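Local coordinates for erythromycin dehydratase (Saccharopolyspora erythraea, PDB 3EL6), which probably catalyses the dehydration of a beta-hydroxyacyl intermediate in erythromycin biosynthesis, as the dehydratase domain of a modular polyketide synthase, at residues R33-A42 against F54-Q63; T75-A86 against L98-L109. One frame throughout, in Å; residues are numbered along the deposited sequence.

Interaction 1: R33-A42 against F54-Q63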
loop_
_atom_site.group_PDB
_atom_site.type_symbol
_atom_site.label_atom_id
_atom_site.label_comp_id
_atom_site.label_asym_id
_atom_site.label_seq_id
_atom_site.Cartn_x
_atom_site.Cartn_y
_atom_site.Cartn_z
ATOM N N ARG A 33 -9.343 -1.104 4.677
ATOM C CA ARG A 33 -9.840 -1.331 6.039
ATOM C C ARG A 33 -9.843 -0.010 6.802
ATOM O O ARG A 33 -8.972 0.823 6.611
ATOM C CB ARG A 33 -8.931 -2.292 6.794
ATOM C CG ARG A 33 -8.655 -3.545 6.113
ATOM C CD ARG A 33 -7.749 -4.461 6.980
ATOM N NE ARG A 33 -6.314 -4.189 6.863
ATOM C CZ ARG A 33 -5.525 -3.796 7.872
ATOM N NH1 ARG A 33 -4.220 -3.634 7.677
ATOM N NH2 ARG A 33 -6.040 -3.541 9.073
ATOM N N GLY A 34 -10.772 0.169 7.730
ATOM C CA GLY A 34 -10.796 1.413 8.503
ATOM C C GLY A 34 -9.811 1.230 9.650
ATOM O O GLY A 34 -9.502 0.116 10.034
ATOM N N ALA A 35 -9.296 2.313 10.191
ATOM C CA ALA A 35 -8.251 2.179 11.182
ATOM C C ALA A 35 -8.883 2.645 12.471
ATOM O O ALA A 35 -9.673 3.601 12.478
ATOM C CB ALA A 35 -7.064 3.056 10.787
ATOM N N GLU A 36 -8.578 1.968 13.557
ATOM C CA GLU A 36 -9.138 2.301 14.848
ATOM C C GLU A 36 -8.309 3.392 15.557
ATOM O O GLU A 36 -8.791 4.120 16.444
ATOM C CB GLU A 36 -9.148 1.036 15.695
ATOM C CG GLU A 36 -10.258 0.068 15.353
ATOM C CD GLU A 36 -11.609 0.530 15.889
ATOM O OE1 GLU A 36 -12.177 1.531 15.357
ATOM O OE2 GLU A 36 -12.106 -0.119 16.855
ATOM N N HIS A 37 -7.054 3.526 15.178
ATOM C CA HIS A 37 -6.214 4.505 15.866
ATOM C C HIS A 37 -6.760 5.905 15.632
ATOM O O HIS A 37 -7.102 6.259 14.530
ATOM C CB HIS A 37 -4.812 4.419 15.295
ATOM C CG HIS A 37 -3.806 5.214 16.039
ATOM N ND1 HIS A 37 -3.640 6.559 15.846
ATOM C CD2 HIS A 37 -2.842 4.831 16.903
ATOM C CE1 HIS A 37 -2.651 6.991 16.606
ATOM N NE2 HIS A 37 -2.143 5.958 17.250
ATOM N N PRO A 38 -6.809 6.732 16.667
ATOM C CA PRO A 38 -7.367 8.097 16.491
ATOM C C PRO A 38 -6.764 8.947 15.357
ATOM O O PRO A 38 -7.470 9.830 14.824
ATOM C CB PRO A 38 -7.041 8.788 17.828
ATOM C CG PRO A 38 -6.884 7.679 18.810
ATOM C CD PRO A 38 -6.351 6.473 18.042
ATOM N N LEU A 39 -5.484 8.744 15.026
ATOM C CA LEU A 39 -4.812 9.546 13.999
ATOM C C LEU A 39 -4.851 8.882 12.603
ATOM O O LEU A 39 -4.508 9.507 11.599
ATOM C CB LEU A 39 -3.399 9.972 14.421
ATOM C CG LEU A 39 -3.302 10.562 15.823
ATOM C CD1 LEU A 39 -1.834 10.891 16.171
ATOM C CD2 LEU A 39 -4.204 11.819 15.958
ATOM N N LEU A 40 -5.337 7.662 12.530
ATOM C CA LEU A 40 -5.305 6.941 11.253
ATOM C C LEU A 40 -6.671 6.933 10.605
ATOM O O LEU A 40 -7.704 7.054 11.294
ATOM C CB LEU A 40 -4.811 5.500 11.404
ATOM C CG LEU A 40 -3.351 5.454 11.834
ATOM C CD1 LEU A 40 -2.926 3.988 11.990
ATOM C CD2 LEU A 40 -2.463 6.260 10.806
ATOM N N LEU A 41 -6.662 6.786 9.285
ATOM C CA LEU A 41 -7.876 6.852 8.497
ATOM C C LEU A 41 -8.157 5.520 7.816
ATOM O O LEU A 41 -9.273 4.987 7.918
ATOM C CB LEU A 41 -7.721 7.956 7.430
ATOM C CG LEU A 41 -7.661 9.390 7.992
ATOM C CD1 LEU A 41 -7.115 10.335 6.886
ATOM C CD2 LEU A 41 -9.034 9.771 8.525
ATOM N N ALA A 42 -7.165 4.969 7.118
ATOM C CA ALA A 42 -7.360 3.705 6.441
ATOM C C ALA A 42 -6.089 2.882 6.495
ATOM O O ALA A 42 -4.974 3.440 6.656
ATOM C CB ALA A 42 -7.668 3.963 4.981
ATOM N N PHE A 54 -0.546 2.562 5.712
ATOM C CA PHE A 54 -1.509 3.219 6.645
ATOM C C PHE A 54 -1.559 4.684 6.337
ATOM O O PHE A 54 -0.480 5.287 6.152
ATOM C CB PHE A 54 -1.013 3.032 8.121
ATOM C CG PHE A 54 -0.870 1.590 8.520
ATOM C CD1 PHE A 54 0.349 0.906 8.349
ATOM C CD2 PHE A 54 -1.975 0.896 9.077
ATOM C CE1 PHE A 54 0.478 -0.462 8.700
ATOM C CE2 PHE A 54 -1.843 -0.481 9.437
ATOM C CZ PHE A 54 -0.613 -1.147 9.254
ATOM N N THR A 55 -2.757 5.279 6.280
ATOM C CA THR A 55 -2.801 6.742 6.114
ATOM C C THR A 55 -3.569 7.416 7.271
ATOM O O THR A 55 -4.428 6.794 7.890
ATOM C CB THR A 55 -3.239 7.146 4.701
ATOM O OG1 THR A 55 -2.557 6.268 3.754
ATOM C CG2 THR A 55 -2.864 8.662 4.369
ATOM N N GLY A 56 -3.155 8.621 7.611
ATOM C CA GLY A 56 -3.802 9.369 8.711
ATOM C C GLY A 56 -3.558 10.855 8.547
ATOM O O GLY A 56 -3.026 11.322 7.515
ATOM N N ARG A 57 -3.934 11.625 9.561
ATOM C CA ARG A 57 -3.913 13.074 9.441
ATOM C C ARG A 57 -3.847 13.565 10.845
ATOM O O ARG A 57 -4.471 12.958 11.695
ATOM C CB ARG A 57 -5.215 13.520 8.805
ATOM C CG ARG A 57 -5.216 14.963 8.332
ATOM C CD ARG A 57 -6.440 15.227 7.349
ATOM N NE ARG A 57 -6.253 14.592 6.019
ATOM C CZ ARG A 57 -7.148 13.837 5.353
ATOM N NH1 ARG A 57 -8.349 13.590 5.857
ATOM N NH2 ARG A 57 -6.838 13.310 4.170
ATOM N N LEU A 58 -3.057 14.596 11.068
ATOM C CA LEU A 58 -2.886 15.257 12.375
ATOM C C LEU A 58 -3.350 16.696 12.179
ATOM O O LEU A 58 -3.010 17.321 11.177
ATOM C CB LEU A 58 -1.393 15.362 12.699
ATOM C CG LEU A 58 -0.860 14.429 13.764
ATOM C CD1 LEU A 58 -1.691 13.183 13.811
ATOM C CD2 LEU A 58 0.573 14.148 13.488
ATOM N N SER A 59 -4.033 17.275 13.165
ATOM C CA SER A 59 -4.272 18.717 13.105
ATOM C C SER A 59 -4.621 19.218 14.504
ATOM O O SER A 59 -5.177 18.476 15.293
ATOM C CB SER A 59 -5.443 19.022 12.204
ATOM O OG SER A 59 -6.622 18.477 12.775
ATOM N N THR A 60 -4.261 20.454 14.804
ATOM C CA THR A 60 -4.635 21.025 16.115
ATOM C C THR A 60 -6.137 21.081 16.325
ATOM O O THR A 60 -6.620 21.010 17.460
ATOM C CB THR A 60 -3.993 22.379 16.312
ATOM O OG1 THR A 60 -4.324 23.206 15.192
ATOM C CG2 THR A 60 -2.505 22.269 16.312
ATOM N N ASP A 61 -6.925 21.154 15.256
ATOM C CA ASP A 61 -8.361 21.177 15.451
ATOM C C ASP A 61 -8.841 19.904 16.063
ATOM O O ASP A 61 -9.655 19.926 16.995
ATOM C CB ASP A 61 -9.143 21.443 14.133
ATOM C CG ASP A 61 -9.048 22.891 13.667
ATOM O OD1 ASP A 61 -8.601 23.784 14.440
ATOM O OD2 ASP A 61 -9.434 23.148 12.502
ATOM N N GLU A 62 -8.366 18.767 15.537
ATOM C CA GLU A 62 -8.779 17.480 16.056
ATOM C C GLU A 62 -7.986 17.067 17.313
ATOM O O GLU A 62 -8.486 16.358 18.165
ATOM C CB GLU A 62 -8.591 16.396 14.981
ATOM C CG GLU A 62 -9.519 16.566 13.775
ATOM C CD GLU A 62 -10.983 16.521 14.181
ATOM O OE1 GLU A 62 -11.794 17.383 13.716
ATOM O OE2 GLU A 62 -11.313 15.618 14.995
ATOM N N GLN A 63 -6.741 17.482 17.410
ATOM C CA GLN A 63 -5.925 17.108 18.587
ATOM C C GLN A 63 -5.331 18.384 19.202
ATOM O O GLN A 63 -4.212 18.799 18.896
ATOM C CB GLN A 63 -4.804 16.168 18.132
ATOM C CG GLN A 63 -5.241 14.773 17.690
ATOM C CD GLN A 63 -5.622 14.693 16.204
ATOM O OE1 GLN A 63 -4.924 15.238 15.323
ATOM N NE2 GLN A 63 -6.707 13.986 15.920
#
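A classic beta bulge in the antiparallel hairpin of strands 40-45 and 52-58 sets Leu41 and Ala42 together against Thr55. The carbonyl of Thr55 receives two N-H groups: Leu41 N lies 2.6 Å from Thr55 O, in the carbonyl plane, whereas the bond from Ala42 N is long and weak. Thr55 N returns a bond to the carbonyl of Ala42. Beyond the bulge Leu40 faces Gly56 in a non-hydrogen-bonded pair with their CA atoms only 3.8 Å apart, and Arg57 N bonds to Leu39 O at 3.0 Å.

Side chains then divide between the two faces. Leu41 sends CD1 over one face of the Arg57 guanidinium, 3.6 Å from Arg57 NH1. The arginine chain starts out extended and bends at CG-CD (chi3 -72°), which turns its head back across the leucine; Arg57 NH2 also bonds to Ser28 O of the second subunit, so this face of the hairpin belongs to the dimer contact. In the double hotdog fold of the enzyme the other face meets helix 79-93, and there Leu40 packs on Leu85.

Where the strand begins, a type I turn from His37 to Leu40 is pinned by Leu39 N bonding to His37 ND1 (3.0 Å). Leu39 then reaches two ways. Its CD1 comes within 3.3 Å of Leu58 CD1, tighter than ordinary van der Waals contact, and the torsions of Leu58 are themselves strained, so the exact closeness is doubtful. Its CD2 lies against the amide of Gln63; the 3.2 Å to Gln63 CD is likewise unusually short and equally doubtful. That amide is curled back by a bend at chi2 (87°) and anchored by Ser59 N, which bonds to Gln63 OE1 at 3.1 Å.

Interaction 2: T75-A86 against L98-L109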
loop_
_atom_site.group_PDB
_atom_site.type_symbol
_atom_site.label_atom_id
_atom_site.label_comp_id
_atom_site.label_asym_id
_atom_site.label_seq_id
_atom_site.Cartn_x
_atom_site.Cartn_y
_atom_site.Cartn_z
ATOM N N THR A 75 5.744 25.054 16.449
ATOM C CA THR A 75 4.889 23.977 16.892
ATOM C C THR A 75 5.399 22.684 16.271
ATOM O O THR A 75 5.236 22.454 15.062
ATOM C CB THR A 75 3.437 24.192 16.480
ATOM O OG1 THR A 75 2.950 25.388 17.105
ATOM C CG2 THR A 75 2.584 23.033 16.950
ATOM N N LEU A 76 6.008 21.847 17.108
ATOM C CA LEU A 76 6.639 20.624 16.638
ATOM C C LEU A 76 5.822 19.449 17.110
ATOM O O LEU A 76 5.487 19.344 18.302
ATOM C CB LEU A 76 8.057 20.496 17.189
ATOM C CG LEU A 76 9.015 21.584 16.751
ATOM C CD1 LEU A 76 10.388 21.108 17.115
ATOM C CD2 LEU A 76 8.897 21.808 15.236
ATOM N N VAL A 77 5.482 18.553 16.189
ATOM C CA VAL A 77 4.853 17.304 16.593
ATOM C C VAL A 77 5.907 16.499 17.420
ATOM O O VAL A 77 7.068 16.284 16.986
ATOM C CB VAL A 77 4.421 16.490 15.343
ATOM C CG1 VAL A 77 3.859 15.114 15.755
ATOM C CG2 VAL A 77 3.343 17.277 14.579
ATOM N N PRO A 78 5.513 16.049 18.609
ATOM C CA PRO A 78 6.444 15.262 19.415
ATOM C C PRO A 78 6.790 13.911 18.704
ATOM O O PRO A 78 5.923 13.264 18.096
ATOM C CB PRO A 78 5.667 14.957 20.684
ATOM C CG PRO A 78 4.416 15.794 20.637
ATOM C CD PRO A 78 4.155 16.106 19.184
ATOM N N GLY A 79 8.059 13.537 18.768
ATOM C CA GLY A 79 8.488 12.233 18.236
ATOM C C GLY A 79 7.673 11.079 18.745
ATOM O O GLY A 79 7.543 10.044 18.039
ATOM N N SER A 80 7.119 11.200 19.956
ATOM C CA SER A 80 6.328 10.123 20.521
ATOM C C SER A 80 5.073 9.848 19.710
ATOM O O SER A 80 4.547 8.758 19.757
ATOM C CB SER A 80 5.891 10.481 21.961
ATOM O OG SER A 80 5.158 11.691 21.896
ATOM N N VAL A 81 4.587 10.829 18.956
ATOM C CA VAL A 81 3.457 10.570 18.069
ATOM C C VAL A 81 3.855 9.497 17.013
ATOM O O VAL A 81 3.037 8.611 16.651
ATOM C CB VAL A 81 3.002 11.904 17.374
ATOM C CG1 VAL A 81 2.009 11.647 16.195
ATOM C CG2 VAL A 81 2.336 12.780 18.478
ATOM N N LEU A 82 5.037 9.658 16.469
ATOM C CA LEU A 82 5.513 8.718 15.431
ATOM C C LEU A 82 5.795 7.381 16.068
ATOM O O LEU A 82 5.598 6.348 15.440
ATOM C CB LEU A 82 6.761 9.264 14.740
ATOM C CG LEU A 82 6.514 10.630 14.064
ATOM C CD1 LEU A 82 7.736 11.037 13.139
ATOM C CD2 LEU A 82 5.152 10.714 13.337
ATOM N N VAL A 83 6.289 7.362 17.314
ATOM C CA VAL A 83 6.576 6.069 17.978
ATOM C C VAL A 83 5.250 5.324 18.237
ATOM O O VAL A 83 5.101 4.117 17.979
ATOM C CB VAL A 83 7.353 6.289 19.319
ATOM C CG1 VAL A 83 7.445 4.964 20.208
ATOM C CG2 VAL A 83 8.721 6.904 19.029
ATOM N N ASP A 84 4.242 6.034 18.729
ATOM C CA ASP A 84 2.946 5.375 19.006
ATOM C C ASP A 84 2.340 4.882 17.696
ATOM O O ASP A 84 1.854 3.776 17.598
ATOM C CB ASP A 84 1.981 6.394 19.717
ATOM C CG ASP A 84 0.526 5.935 19.643
ATOM O OD1 ASP A 84 0.189 4.847 20.197
ATOM O OD2 ASP A 84 -0.269 6.616 18.950
ATOM N N LEU A 85 2.446 5.689 16.640
ATOM C CA LEU A 85 1.847 5.246 15.357
ATOM C C LEU A 85 2.582 3.987 14.856
ATOM O O LEU A 85 1.970 3.093 14.336
ATOM C CB LEU A 85 1.974 6.375 14.320
ATOM C CG LEU A 85 0.825 7.417 14.424
ATOM C CD1 LEU A 85 1.245 8.576 13.578
ATOM C CD2 LEU A 85 -0.512 6.875 13.978
ATOM N N ALA A 86 3.894 3.941 15.030
ATOM C CA ALA A 86 4.669 2.768 14.578
ATOM C C ALA A 86 4.336 1.526 15.393
ATOM O O ALA A 86 4.279 0.442 14.849
ATOM C CB ALA A 86 6.204 3.075 14.671
ATOM N N LEU A 98 8.892 -2.393 18.424
ATOM C CA LEU A 98 9.626 -1.415 17.633
ATOM C C LEU A 98 11.094 -1.653 17.940
ATOM O O LEU A 98 11.622 -1.181 18.950
ATOM C CB LEU A 98 9.122 -0.032 18.035
ATOM C CG LEU A 98 8.763 1.069 17.075
ATOM C CD1 LEU A 98 8.740 2.491 17.726
ATOM C CD2 LEU A 98 9.330 1.026 15.601
ATOM N N GLU A 99 11.762 -2.478 17.117
ATOM C CA GLU A 99 13.148 -2.764 17.354
ATOM C C GLU A 99 14.010 -1.515 17.273
ATOM O O GLU A 99 14.914 -1.320 18.069
ATOM C CB GLU A 99 13.653 -3.801 16.351
ATOM C CG GLU A 99 15.109 -4.044 16.529
ATOM C CD GLU A 99 15.517 -5.293 15.817
ATOM O OE1 GLU A 99 15.208 -6.385 16.344
ATOM O OE2 GLU A 99 16.152 -5.150 14.741
ATOM N N GLU A 100 13.732 -0.639 16.324
ATOM C CA GLU A 100 14.334 0.704 16.344
ATOM C C GLU A 100 13.422 1.665 15.622
ATOM O O GLU A 100 12.687 1.264 14.690
ATOM C CB GLU A 100 15.663 0.619 15.582
ATOM C CG GLU A 100 16.283 1.925 15.145
ATOM C CD GLU A 100 17.501 1.713 14.227
ATOM O OE1 GLU A 100 17.315 1.134 13.124
ATOM O OE2 GLU A 100 18.635 2.136 14.601
ATOM N N LEU A 101 13.413 2.916 16.074
ATOM C CA LEU A 101 12.824 4.014 15.259
ATOM C C LEU A 101 13.723 5.198 15.369
ATOM O O LEU A 101 14.051 5.659 16.506
ATOM C CB LEU A 101 11.393 4.334 15.730
ATOM C CG LEU A 101 10.690 5.283 14.738
ATOM C CD1 LEU A 101 10.279 4.501 13.484
ATOM C CD2 LEU A 101 9.495 5.903 15.438
ATOM N N VAL A 102 14.188 5.685 14.212
ATOM C CA VAL A 102 15.086 6.825 14.181
ATOM C C VAL A 102 14.304 7.989 13.601
ATOM O O VAL A 102 13.702 7.884 12.509
ATOM C CB VAL A 102 16.311 6.523 13.314
ATOM C CG1 VAL A 102 17.227 7.740 13.264
ATOM C CG2 VAL A 102 17.034 5.347 13.910
ATOM N N LEU A 103 14.247 9.065 14.358
ATOM C CA LEU A 103 13.485 10.209 13.973
ATOM C C LEU A 103 14.357 11.187 13.198
ATOM O O LEU A 103 15.421 11.600 13.651
ATOM C CB LEU A 103 12.909 10.846 15.243
ATOM C CG LEU A 103 12.026 9.851 16.042
ATOM C CD1 LEU A 103 11.874 10.234 17.499
ATOM C CD2 LEU A 103 10.644 9.711 15.426
ATOM N N GLN A 104 13.900 11.594 12.039
ATOM C CA GLN A 104 14.594 12.643 11.339
ATOM C C GLN A 104 13.956 13.957 11.777
ATOM O O GLN A 104 13.396 14.083 12.879
ATOM C CB GLN A 104 14.516 12.383 9.814
ATOM C CG GLN A 104 15.551 11.302 9.336
ATOM C CD GLN A 104 15.044 9.806 9.277
ATOM O OE1 GLN A 104 15.571 8.934 9.984
ATOM N NE2 GLN A 104 14.079 9.516 8.392
ATOM N N ARG A 105 14.042 14.950 10.928
ATOM C CA ARG A 105 13.318 16.178 11.112
ATOM C C ARG A 105 11.968 16.019 11.802
ATOM O O ARG A 105 11.111 15.228 11.369
ATOM C CB ARG A 105 13.082 16.756 9.738
ATOM C CG ARG A 105 13.079 15.656 8.693
ATOM C CD ARG A 105 13.583 16.207 7.408
ATOM N NE ARG A 105 12.648 17.226 6.949
ATOM C CZ ARG A 105 11.454 16.903 6.484
ATOM N NH1 ARG A 105 10.620 17.857 6.073
ATOM N NH2 ARG A 105 11.119 15.605 6.442
ATOM N N PRO A 106 11.777 16.764 12.886
ATOM C CA PRO A 106 10.464 16.835 13.506
ATOM C C PRO A 106 9.482 17.410 12.513
ATOM O O PRO A 106 9.867 18.092 11.575
ATOM C CB PRO A 106 10.671 17.778 14.701
ATOM C CG PRO A 106 11.948 18.455 14.412
ATOM C CD PRO A 106 12.789 17.435 13.693
ATOM N N LEU A 107 8.230 17.048 12.663
ATOM C CA LEU A 107 7.202 17.517 11.789
ATOM C C LEU A 107 6.838 18.891 12.357
ATOM O O LEU A 107 6.556 19.021 13.552
ATOM C CB LEU A 107 6.026 16.564 11.915
ATOM C CG LEU A 107 5.142 16.167 10.739
ATOM C CD1 LEU A 107 4.064 15.161 11.146
ATOM C CD2 LEU A 107 4.553 17.388 10.059
ATOM N N VAL A 108 6.856 19.909 11.515
ATOM C CA VAL A 108 6.445 21.234 11.935
ATOM C C VAL A 108 4.999 21.455 11.556
ATOM O O VAL A 108 4.641 21.401 10.369
ATOM C CB VAL A 108 7.297 22.341 11.290
ATOM C CG1 VAL A 108 6.815 23.674 11.752
ATOM C CG2 VAL A 108 8.746 22.170 11.673
ATOM N N LEU A 109 4.152 21.699 12.556
ATOM C CA LEU A 109 2.722 21.807 12.286
ATOM C C LEU A 109 2.351 23.207 11.864
ATOM O O LEU A 109 2.531 24.194 12.606
ATOM C CB LEU A 109 1.842 21.349 13.453
ATOM C CG LEU A 109 1.252 19.948 13.371
ATOM C CD1 LEU A 109 0.086 19.828 14.371
ATOM C CD2 LEU A 109 0.784 19.599 11.957
HETATM O O HOH W 1 7.716 15.185 14.573
#
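Val77 packs closely between Leu107 and Leu109, with Val77 CB 3.8 Å from Leu107 CB, while one residue earlier Leu76 turns to a more open flank. Leu76 pairs with Val108 in a single bridge, and the chains run in opposite senses. Val77 N bonds to Leu107 O at 2.9 Å and Leu109 N to Thr75 O, one bond on each side of the bridge. The reverse bond, from Leu107 N to Val77 O, is replaced by a water that accepts from the amide and donates to the carbonyl, so both polar groups are satisfied although the backbones have begun to part. Val77 places CG2 beside its own backbone N and anti to the carbonyl carbon, which brings that methyl to 3.6 Å from Leu109 CG.

The first segment continues into helix 79-86, which packs on strand 100-103, earlier in the second segment, their axes 9.6 Å apart at 148°. This is the hotdog arrangement, a long central helix wrapped by a curved antiparallel sheet. Leu82 and Ala86 point at the sheet; Val83 lies at the flank yet still reaches it with both methyls, CG1 meeting Leu98 CD1 (3.7 Å) and CG2 meeting Leu101 CD2 (3.8 Å). Ala86 CB rests against both methyls of Leu98, and Leu82 CD1 crosses Leu103 CD2. Trp254, from strand 251-259, packs on both Val83 and Leu103 and helps to bury this layer.

The solvent-exposed margin lies at Pro106 and Val108. It is loose at the proline, where Leu76 CD1 lies alongside the ring, 4.1 Å from Pro106 CG. Val108 directs its CB away from the first segment, but its CG2 still makes a close edge contact with Leu76 CD2, at 3.6 Å.

In the fold
Interactions 1 and 2 are in series along the chain, with centres 15 Å apart, yet helix 79-93 joins them by its other side. His37 of interaction 1 probably hydrogen-bonds through NE2 to Asp84 OD2 of interaction 2 at 2.6 Å. Apolar contacts add to this join: Leu40 CD2 lies 3.8 Å from Leu85 CD2, and Leu39 CD1 lies 3.9 Å from Val81 CG1. The helix is thus held between hairpin and strand 97-103. Segment 75-86 also leads to the probable active site: Leu76 O bonds to His69 ND1 and Pro78 touches Asp231, residues matching the HxxxGxxxxP and DxxxQ motifs of polyketide dehydratases.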